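Local coordinates for protein 2-hydroxyethylphosphonate dioxygenase (Streptomyces viridochromogenes, PDB 4YAR) that converts 2-hydroxyethylphosphonate and dioxygen into hydroxymethylphosphonate and formate as a non-heme iron dioxygenase in the biosynthesis of the antibiotic bialaphos, at residues 11-17 with 55-59; 165-169 with 310-314; 316-320 with 346-350. The protein carries 1 engineered substitution. One frame throughout, in Å; residues are numbered along the deposited sequence.

Contact 1. Residues 11-17 with 55-59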
loop_
_atom_site.group_PDB
_atom_site.type_symbol
_atom_site.label_atom_id
_atom_site.label_comp_id
_atom_site.label_asym_id
_atom_site.label_seq_id
_atom_site.Cartn_x
_atom_site.Cartn_y
_atom_site.Cartn_z
ATOM N N TRP A 11 -13.302 23.229 7.216
ATOM C CA TRP A 11 -14.754 23.404 7.029
ATOM C C TRP A 11 -15.240 24.772 7.416
ATOM O O TRP A 11 -16.124 25.345 6.754
ATOM C CB TRP A 11 -15.557 22.284 7.710
ATOM C CG TRP A 11 -15.443 21.017 6.928
ATOM C CD1 TRP A 11 -14.748 19.894 7.263
ATOM C CD2 TRP A 11 -15.974 20.786 5.624
ATOM N NE1 TRP A 11 -14.803 18.975 6.249
ATOM C CE2 TRP A 11 -15.575 19.483 5.237
ATOM C CE3 TRP A 11 -16.763 21.544 4.750
ATOM C CZ2 TRP A 11 -15.922 18.926 4.013
ATOM C CZ3 TRP A 11 -17.102 20.972 3.493
ATOM C CH2 TRP A 11 -16.705 19.683 3.169
ATOM N N MET A 12 -14.644 25.370 8.423
ATOM C CA MET A 12 -14.920 26.771 8.667
ATOM C C MET A 12 -14.553 27.625 7.475
ATOM O O MET A 12 -15.334 28.497 7.073
ATOM C CB MET A 12 -14.204 27.302 9.910
ATOM C CG MET A 12 -14.720 26.686 11.210
ATOM S SD MET A 12 -13.516 27.014 12.553
ATOM C CE MET A 12 -13.582 28.781 12.690
ATOM N N ASN A 13 -13.363 27.404 6.930
ATOM C CA ASN A 13 -12.989 28.155 5.723
ATOM C C ASN A 13 -13.934 27.882 4.533
ATOM O O ASN A 13 -14.321 28.814 3.778
ATOM C CB ASN A 13 -11.571 27.818 5.334
ATOM C CG ASN A 13 -11.214 28.448 4.013
ATOM O OD1 ASN A 13 -11.185 27.790 2.956
ATOM N ND2 ASN A 13 -11.021 29.731 4.049
ATOM N N ALA A 14 -14.347 26.641 4.381
ATOM C CA ALA A 14 -15.269 26.293 3.274
ATOM C C ALA A 14 -16.577 27.017 3.348
ATOM O O ALA A 14 -17.096 27.462 2.338
ATOM C CB ALA A 14 -15.495 24.824 3.211
ATOM N N ARG A 15 -17.115 27.172 4.551
ATOM C CA ARG A 15 -18.330 27.941 4.753
ATOM C C ARG A 15 -18.152 29.464 4.813
ATOM O O ARG A 15 -19.136 30.186 4.816
ATOM C CB ARG A 15 -19.021 27.444 6.065
ATOM C CG ARG A 15 -19.252 25.938 6.124
ATOM C CD ARG A 15 -19.953 25.369 4.879
ATOM N NE ARG A 15 -20.321 23.981 5.064
ATOM C CZ ARG A 15 -20.309 23.003 4.146
ATOM N NH1 ARG A 15 -19.922 23.239 2.895
ATOM N NH2 ARG A 15 -20.633 21.762 4.518
ATOM N N LYS A 16 -16.906 29.937 4.883
ATOM C CA LYS A 16 -16.524 31.321 5.196
ATOM C C LYS A 16 -17.092 31.849 6.506
ATOM O O LYS A 16 -17.518 33.016 6.567
ATOM C CB LYS A 16 -16.862 32.326 4.051
ATOM C CG LYS A 16 -16.455 31.889 2.655
ATOM C CD LYS A 16 -16.717 33.001 1.627
ATOM C CE LYS A 16 -16.062 32.718 0.294
ATOM N NZ LYS A 16 -14.571 32.536 0.361
ATOM N N TYR A 17 -17.059 31.027 7.564
ATOM C CA TYR A 17 -17.405 31.477 8.885
ATOM C C TYR A 17 -16.154 31.793 9.733
ATOM O O TYR A 17 -15.173 31.025 9.746
ATOM C CB TYR A 17 -18.208 30.424 9.655
ATOM C CG TYR A 17 -19.487 29.903 9.052
ATOM C CD1 TYR A 17 -20.263 30.656 8.160
ATOM C CD2 TYR A 17 -19.972 28.681 9.457
ATOM C CE1 TYR A 17 -21.442 30.152 7.651
ATOM C CE2 TYR A 17 -21.137 28.162 8.958
ATOM C CZ TYR A 17 -21.881 28.913 8.058
ATOM O OH TYR A 17 -23.047 28.370 7.582
ATOM N N ALA A 55 -23.604 22.921 12.606
ATOM C CA ALA A 55 -23.354 24.316 12.182
ATOM C C ALA A 55 -22.612 24.441 10.821
ATOM O O ALA A 55 -22.852 25.378 10.055
ATOM C CB ALA A 55 -22.608 25.071 13.280
ATOM N N LEU A 56 -21.722 23.486 10.559
ATOM C CA LEU A 56 -20.853 23.480 9.375
ATOM C C LEU A 56 -21.414 22.594 8.266
ATOM O O LEU A 56 -20.792 22.380 7.223
ATOM C CB LEU A 56 -19.476 22.997 9.800
ATOM C CG LEU A 56 -18.712 23.964 10.703
ATOM C CD1 LEU A 56 -17.414 23.386 11.244
ATOM C CD2 LEU A 56 -18.425 25.259 9.942
ATOM N N SER A 57 -22.626 22.122 8.473
ATOM C CA SER A 57 -23.293 21.175 7.574
ATOM C C SER A 57 -22.459 19.973 7.120
ATOM O O SER A 57 -22.450 19.638 5.917
ATOM C CB SER A 57 -23.893 21.906 6.381
ATOM O OG SER A 57 -24.506 23.126 6.797
ATOM N N VAL A 58 -21.772 19.337 8.075
ATOM C CA VAL A 58 -21.019 18.094 7.835
ATOM C C VAL A 58 -21.411 16.980 8.797
ATOM O O VAL A 58 -22.079 17.200 9.814
ATOM C CB VAL A 58 -19.467 18.268 7.873
ATOM C CG1 VAL A 58 -19.013 19.232 6.780
ATOM C CG2 VAL A 58 -18.942 18.691 9.252
ATOM N N GLU A 59 -20.990 15.778 8.439
ATOM C CA GLU A 59 -21.146 14.627 9.301
ATOM C C GLU A 59 -20.074 14.685 10.373
ATOM O O GLU A 59 -18.944 15.052 10.090
ATOM C CB GLU A 59 -21.029 13.341 8.476
ATOM C CG GLU A 59 -22.142 13.193 7.437
ATOM C CD GLU A 59 -23.538 13.122 8.068
ATOM O OE1 GLU A 59 -23.784 12.223 8.899
ATOM O OE2 GLU A 59 -24.392 13.976 7.738
HETATM O O HOH W 1 -22.832 25.265 7.248
#
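Trp11 and Leu56 bring their CA atoms within 6.5 Å of each other where helix 5-15 and helix 49-55 both run out, each ending in a Schellman motif with Lys16 or Ser57 at the positive-phi position. Leu56, the first residue after helix 49-55 to leave helical angles, offers its carbonyl oxygen to Arg15. The arginine chain, bent at chi2 (-51°), presents the guanidinium side-on, and both Arg15 NE (2.7 Å) and Arg15 NH2 (2.8 Å) donate to Leu56 O. NH2 arrives in the carbonyl plane and NE from well above it, while the oxygen lies close to the guanidinium plane and restrains how that plane can turn. Trp11 CE3 lies over a face of this guanidinium, and the six-membered ring of Trp11 receives Val58 CG1 in a CH-pi contact, 3.7 Å from its centroid. Leu56 CD2 lies 3.8 Å from Tyr17 CD2, the two side chains lying alongside one another and running opposite ways. A water joins Tyr17 OH, Ala55 O and Ser57 OG. The contact lies within the first cro/C1-type helical unit: Met12 and Tyr17 continue onto Thr22 of helix 19-26, part of a helix-turn-helix assigned by similarity, while Trp11 and Val58 share Leu63 in the loop that follows.

Contact 2. Residues 165-169 with 310-314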
loop_
_atom_site.group_PDB
_atom_site.type_symbol
_atom_site.label_atom_id
_atom_site.label_comp_id
_atom_site.label_asym_id
_atom_site.label_seq_id
_atom_site.Cartn_x
_atom_site.Cartn_y
_atom_site.Cartn_z
ATOM N N GLY A 165 21.548 -23.862 2.179
ATOM C CA GLY A 165 21.987 -22.828 3.053
ATOM C C GLY A 165 21.364 -21.478 2.595
ATOM O O GLY A 165 20.619 -21.323 1.541
ATOM N N ASP A 166 21.682 -20.458 3.347
ATOM C CA ASP A 166 21.210 -19.118 3.030
ATOM C C ASP A 166 19.727 -19.107 3.252
ATOM O O ASP A 166 19.015 -18.577 2.403
ATOM C CB ASP A 166 21.436 -18.754 1.553
ATOM C CG ASP A 166 22.870 -18.711 1.147
ATOM O OD1 ASP A 166 23.734 -18.393 2.006
ATOM O OD2 ASP A 166 23.123 -18.946 -0.077
ATOM N N ARG A 167 19.280 -19.666 4.385
ATOM C CA ARG A 167 17.913 -19.790 4.717
ATOM C C ARG A 167 17.306 -18.457 5.142
ATOM O O ARG A 167 16.102 -18.369 5.353
ATOM C CB ARG A 167 17.735 -20.800 5.839
ATOM C CG ARG A 167 18.273 -22.185 5.503
ATOM C CD ARG A 167 17.299 -23.059 4.725
ATOM N NE ARG A 167 16.395 -23.793 5.610
ATOM C CZ ARG A 167 16.217 -25.114 5.686
ATOM N NH1 ARG A 167 16.871 -25.990 4.938
ATOM N NH2 ARG A 167 15.326 -25.569 6.538
ATOM N N TRP A 168 18.130 -17.425 5.297
ATOM C CA TRP A 168 17.584 -16.084 5.424
ATOM C C TRP A 168 16.708 -15.715 4.196
ATOM O O TRP A 168 15.817 -14.849 4.266
ATOM C CB TRP A 168 18.692 -15.097 5.706
ATOM C CG TRP A 168 19.659 -14.836 4.650
ATOM C CD1 TRP A 168 20.732 -15.588 4.337
ATOM C CD2 TRP A 168 19.692 -13.681 3.776
ATOM N NE1 TRP A 168 21.449 -14.992 3.289
ATOM C CE2 TRP A 168 20.832 -13.814 2.941
ATOM C CE3 TRP A 168 18.881 -12.562 3.626
ATOM C CZ2 TRP A 168 21.142 -12.903 1.961
ATOM C CZ3 TRP A 168 19.235 -11.601 2.684
ATOM C CH2 TRP A 168 20.365 -11.774 1.862
ATOM N N ILE A 169 16.986 -16.343 3.064
ATOM C CA ILE A 169 16.055 -16.318 1.924
ATOM C C ILE A 169 15.217 -17.533 2.093
ATOM O O ILE A 169 15.694 -18.694 1.940
ATOM C CB ILE A 169 16.804 -16.307 0.565
ATOM C CG1 ILE A 169 17.745 -15.092 0.470
ATOM C CG2 ILE A 169 15.810 -16.514 -0.595
ATOM C CD1 ILE A 169 18.778 -15.061 -0.651
ATOM N N SER A 310 16.195 -14.594 -5.792
ATOM C CA SER A 310 16.503 -13.774 -4.657
ATOM C C SER A 310 18.023 -13.854 -4.295
ATOM O O SER A 310 18.647 -12.861 -3.957
ATOM C CB SER A 310 15.634 -14.146 -3.424
ATOM O OG SER A 310 14.310 -13.912 -3.745
ATOM N N ARG A 311 18.595 -15.042 -4.407
ATOM C CA ARG A 311 20.025 -15.203 -4.179
ATOM C C ARG A 311 20.849 -14.345 -5.120
ATOM O O ARG A 311 21.818 -13.695 -4.694
ATOM C CB ARG A 311 20.436 -16.686 -4.371
ATOM C CG ARG A 311 20.185 -17.572 -3.178
ATOM C CD ARG A 311 21.090 -18.817 -3.323
ATOM N NE ARG A 311 20.700 -19.852 -2.393
ATOM C CZ ARG A 311 19.959 -20.917 -2.702
ATOM N NH1 ARG A 311 19.493 -21.120 -3.944
ATOM N NH2 ARG A 311 19.690 -21.796 -1.774
ATOM N N ARG A 312 20.460 -14.317 -6.391
ATOM C CA ARG A 312 21.221 -13.548 -7.409
ATOM C C ARG A 312 21.117 -12.076 -7.132
ATOM O O ARG A 312 22.001 -11.326 -7.463
ATOM C CB ARG A 312 20.681 -13.752 -8.792
ATOM C CG ARG A 312 21.137 -15.023 -9.460
ATOM C CD ARG A 312 20.590 -15.047 -10.862
ATOM N NE ARG A 312 20.315 -16.430 -11.174
ATOM C CZ ARG A 312 19.121 -17.010 -11.224
ATOM N NH1 ARG A 312 17.983 -16.335 -11.056
ATOM N NH2 ARG A 312 19.074 -18.310 -11.502
ATOM N N SER A 313 20.004 -11.668 -6.493
ATOM C CA SER A 313 19.777 -10.265 -6.141
ATOM C C SER A 313 20.597 -9.796 -4.955
ATOM O O SER A 313 20.611 -8.622 -4.616
ATOM C CB SER A 313 18.304 -10.047 -5.919
ATOM O OG SER A 313 17.949 -10.414 -4.616
ATOM N N ARG A 314 21.304 -10.675 -4.261
ATOM C CA ARG A 314 21.897 -10.256 -3.011
ATOM C C ARG A 314 22.785 -9.051 -3.119
ATOM O O ARG A 314 23.527 -8.925 -4.074
ATOM C CB ARG A 314 22.748 -11.365 -2.403
ATOM C CG ARG A 314 21.951 -12.281 -1.504
ATOM C CD ARG A 314 22.938 -13.349 -1.001
ATOM N NE ARG A 314 23.150 -14.367 -2.016
ATOM C CZ ARG A 314 24.164 -15.239 -2.005
ATOM N NH1 ARG A 314 25.095 -15.189 -1.051
ATOM N NH2 ARG A 314 24.246 -16.163 -2.960
#
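Ile169 and Ser310 meet where a type I beta turn, Asp166 to Ile169, lies against helix 307-312. The turn belongs to the loop before strand 173-176 of the six-stranded antiparallel sheet, and the helix leads into strand 315-317 of the seven-stranded one, so the contact joins the two beta regions of this cupin-type enzyme. It illustrates how one interface can be firm on its buried side and looser toward solvent. On the buried side, the two branches of Ile169 divide the work: CG2 rests on Ser310 CB at 3.7 Å, while CD1 reaches the helix backbone at Arg311 CA, also at 3.7 Å. Ser310 and Ile169 both continue onto Phe338 of strand 335-343, and Ser310 OG is held by Ser324 O. Trp168 extends this layer, its edge meeting Arg314 CD, with CZ2 3.5 Å away; the ring and the guanidinium planes stand 76° apart. Toward solvent the polar bonds stretch. Arg311, extended from CG to NE, runs roughly perpendicular to Asp166, and its NE forms a salt bridge with Asp166 OD2 through a weak hydrogen bond of 3.5 Å. Arg311 NH2 points almost straight at Gly165 O, yet that bond too is weak. Asp166 OD2 also lies off-centre above one face of the Arg314 guanidinium, where attraction between charges can act but no N-H is aimed at it. Arg314 is also held by the preceding turn: Arg311 O accepts from both Arg314 N and Arg314 NE, the latter at 3.1 Å.

Contact 3. Residues 316-320 with 346-350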
loop_
_atom_site.group_PDB
_atom_site.type_symbol
_atom_site.label_atom_id
_atom_site.label_comp_id
_atom_site.label_asym_id
_atom_site.label_seq_id
_atom_site.Cartn_x
_atom_site.Cartn_y
_atom_site.Cartn_z
ATOM N N THR A 316 24.868 -5.746 -0.503
ATOM C CA THR A 316 25.023 -4.967 0.717
ATOM C C THR A 316 24.164 -3.706 0.671
ATOM O O THR A 316 24.117 -3.070 -0.338
ATOM C CB THR A 316 26.498 -4.598 0.936
ATOM O OG1 THR A 316 27.239 -5.804 0.958
ATOM C CG2 THR A 316 26.729 -3.880 2.279
ATOM N N PHE A 317 23.418 -3.464 1.742
ATOM C CA PHE A 317 22.582 -2.293 1.949
ATOM C C PHE A 317 22.930 -1.705 3.304
ATOM O O PHE A 317 22.433 -2.122 4.360
ATOM C CB PHE A 317 21.088 -2.657 1.830
ATOM C CG PHE A 317 20.186 -1.468 1.977
ATOM C CD1 PHE A 317 20.269 -0.419 1.080
ATOM C CD2 PHE A 317 19.286 -1.396 3.005
ATOM C CE1 PHE A 317 19.496 0.710 1.217
ATOM C CE2 PHE A 317 18.479 -0.267 3.135
ATOM C CZ PHE A 317 18.610 0.767 2.284
ATOM N N GLY A 318 23.813 -0.691 3.308
ATOM C CA GLY A 318 24.379 -0.170 4.560
ATOM C C GLY A 318 25.052 -1.281 5.367
ATOM O O GLY A 318 25.885 -1.986 4.872
ATOM N N THR A 319 24.578 -1.484 6.585
ATOM C CA THR A 319 25.073 -2.564 7.442
ATOM C C THR A 319 24.379 -3.885 7.256
ATOM O O THR A 319 24.747 -4.852 7.919
ATOM C CB THR A 319 24.944 -2.216 8.912
ATOM O OG1 THR A 319 23.581 -1.818 9.196
ATOM C CG2 THR A 319 25.955 -1.087 9.226
ATOM N N TYR A 320 23.386 -3.929 6.371
ATOM C CA TYR A 320 22.615 -5.151 6.154
ATOM C C TYR A 320 23.034 -5.861 4.903
ATOM O O TYR A 320 23.671 -5.270 4.080
ATOM C CB TYR A 320 21.096 -4.790 6.104
ATOM C CG TYR A 320 20.685 -3.874 7.229
ATOM C CD1 TYR A 320 20.523 -4.365 8.510
ATOM C CD2 TYR A 320 20.498 -2.508 7.028
ATOM C CE1 TYR A 320 20.182 -3.551 9.538
ATOM C CE2 TYR A 320 20.160 -1.660 8.079
ATOM C CZ TYR A 320 20.000 -2.196 9.331
ATOM O OH TYR A 320 19.637 -1.461 10.434
ATOM N N ARG A 346 25.935 0.387 15.854
ATOM C CA ARG A 346 26.320 1.086 14.625
ATOM C C ARG A 346 25.424 0.734 13.423
ATOM O O ARG A 346 25.896 0.734 12.272
ATOM C CB ARG A 346 27.803 0.772 14.308
ATOM C CG ARG A 346 28.548 1.746 13.390
ATOM C CD ARG A 346 28.670 3.145 13.982
ATOM N NE ARG A 346 29.190 3.151 15.357
ATOM C CZ ARG A 346 29.056 4.164 16.219
ATOM N NH1 ARG A 346 28.402 5.266 15.865
ATOM N NH2 ARG A 346 29.571 4.064 17.444
ATOM N N GLY A 347 24.143 0.456 13.679
ATOM C CA GLY A 347 23.215 0.016 12.608
ATOM C C GLY A 347 22.933 1.119 11.590
ATOM O O GLY A 347 22.745 2.280 11.984
ATOM N N ALA A 348 22.930 0.795 10.288
ATOM C CA ALA A 348 22.686 1.830 9.243
ATOM C C ALA A 348 21.274 2.270 9.543
ATOM O O ALA A 348 20.380 1.391 9.916
ATOM C CB ALA A 348 22.812 1.297 7.799
ATOM N N ASP A 349 21.056 3.583 9.455
ATOM C CA ASP A 349 19.753 4.083 9.809
ATOM C C ASP A 349 18.856 3.759 8.614
ATOM O O ASP A 349 19.287 3.882 7.450
ATOM C CB ASP A 349 19.754 5.580 10.187
ATOM C CG ASP A 349 20.048 5.798 11.693
ATOM O OD1 ASP A 349 20.654 4.912 12.297
ATOM O OD2 ASP A 349 19.602 6.796 12.354
ATOM N N LEU A 350 17.680 3.218 8.923
ATOM C CA LEU A 350 16.598 3.070 7.972
ATOM C C LEU A 350 15.568 4.178 8.167
ATOM O O LEU A 350 15.124 4.481 9.304
ATOM C CB LEU A 350 15.959 1.684 8.129
ATOM C CG LEU A 350 16.951 0.544 8.049
ATOM C CD1 LEU A 350 16.330 -0.739 8.561
ATOM C CD2 LEU A 350 17.515 0.320 6.659
#
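Tyr320 OH is shared by two partners: it donates to Ala348 O at 3.0 Å, lying in the carbonyl plane, and is also hydrogen-bonded to Trp396 N of strand 394-397. A buried tyrosine tip is thereby used twice, and its hydroxyl joins the loop 346-350 to a neighbouring strand. The same residue of the loop is held at its other polar end, since Ala348 N donates to Thr319 OG1 at 2.9 Å in a nearly straight bond (169°). The two bonds show how adjacent side chains can secure both the N-H and the C=O of one residue in a loop. Thr319 manages its part because chi1 (53°) sets OG1 between its backbone N and carbonyl carbon, which brings the oxygen over one face of the Tyr320 ring and close to the loop; CG2 of the same side chain lies 3.5 Å from Arg346 O. Ala348 CB fills the middle, 3.9 Å from Gly318 CA. Beyond it, Leu350 and Tyr320 approach head-on, and Leu350 CD2 is shared between two rings, 3.6 Å from Tyr320 CE2 and 3.7 Å from Phe317 CE2. Leu350 continues onto His394 and Trp396, with backbone hydrogen bonds to His394, and Asp349, facing the other way, makes a salt bridge with Arg395, so strand 394-397 backs the loop. The backbone that carries Thr319 and Tyr320 is a type II' turn from Phe317 to Tyr320, closed by Phe317 N to Tyr320 O and by Tyr320 N to Phe317 O. With Gly318 at its first corner, this is the classic two-residue beta hairpin, here linking strands 315-317 and 320-324.

Overall arrangement
From the N terminus, the chain first closes a helical loop of 37 residues at contact 1, within the first cro/C1-type helical unit. Contact 2 then spans 140 residues, including the second cro/C1-type helical unit, and brings the loop before strand 173-176 to helix 307-312. Contact 3 follows almost at once, closing 25 residues that carry strands of the seven-stranded sheet. The three loops run in series; none encloses or crosses another. Contacts 2 and 3 adjoin in sequence, with centres 18 Å apart, and both tie into the beta region, whereas contact 1 stands in a separate helical part, its centre 56 Å from that of contact 2.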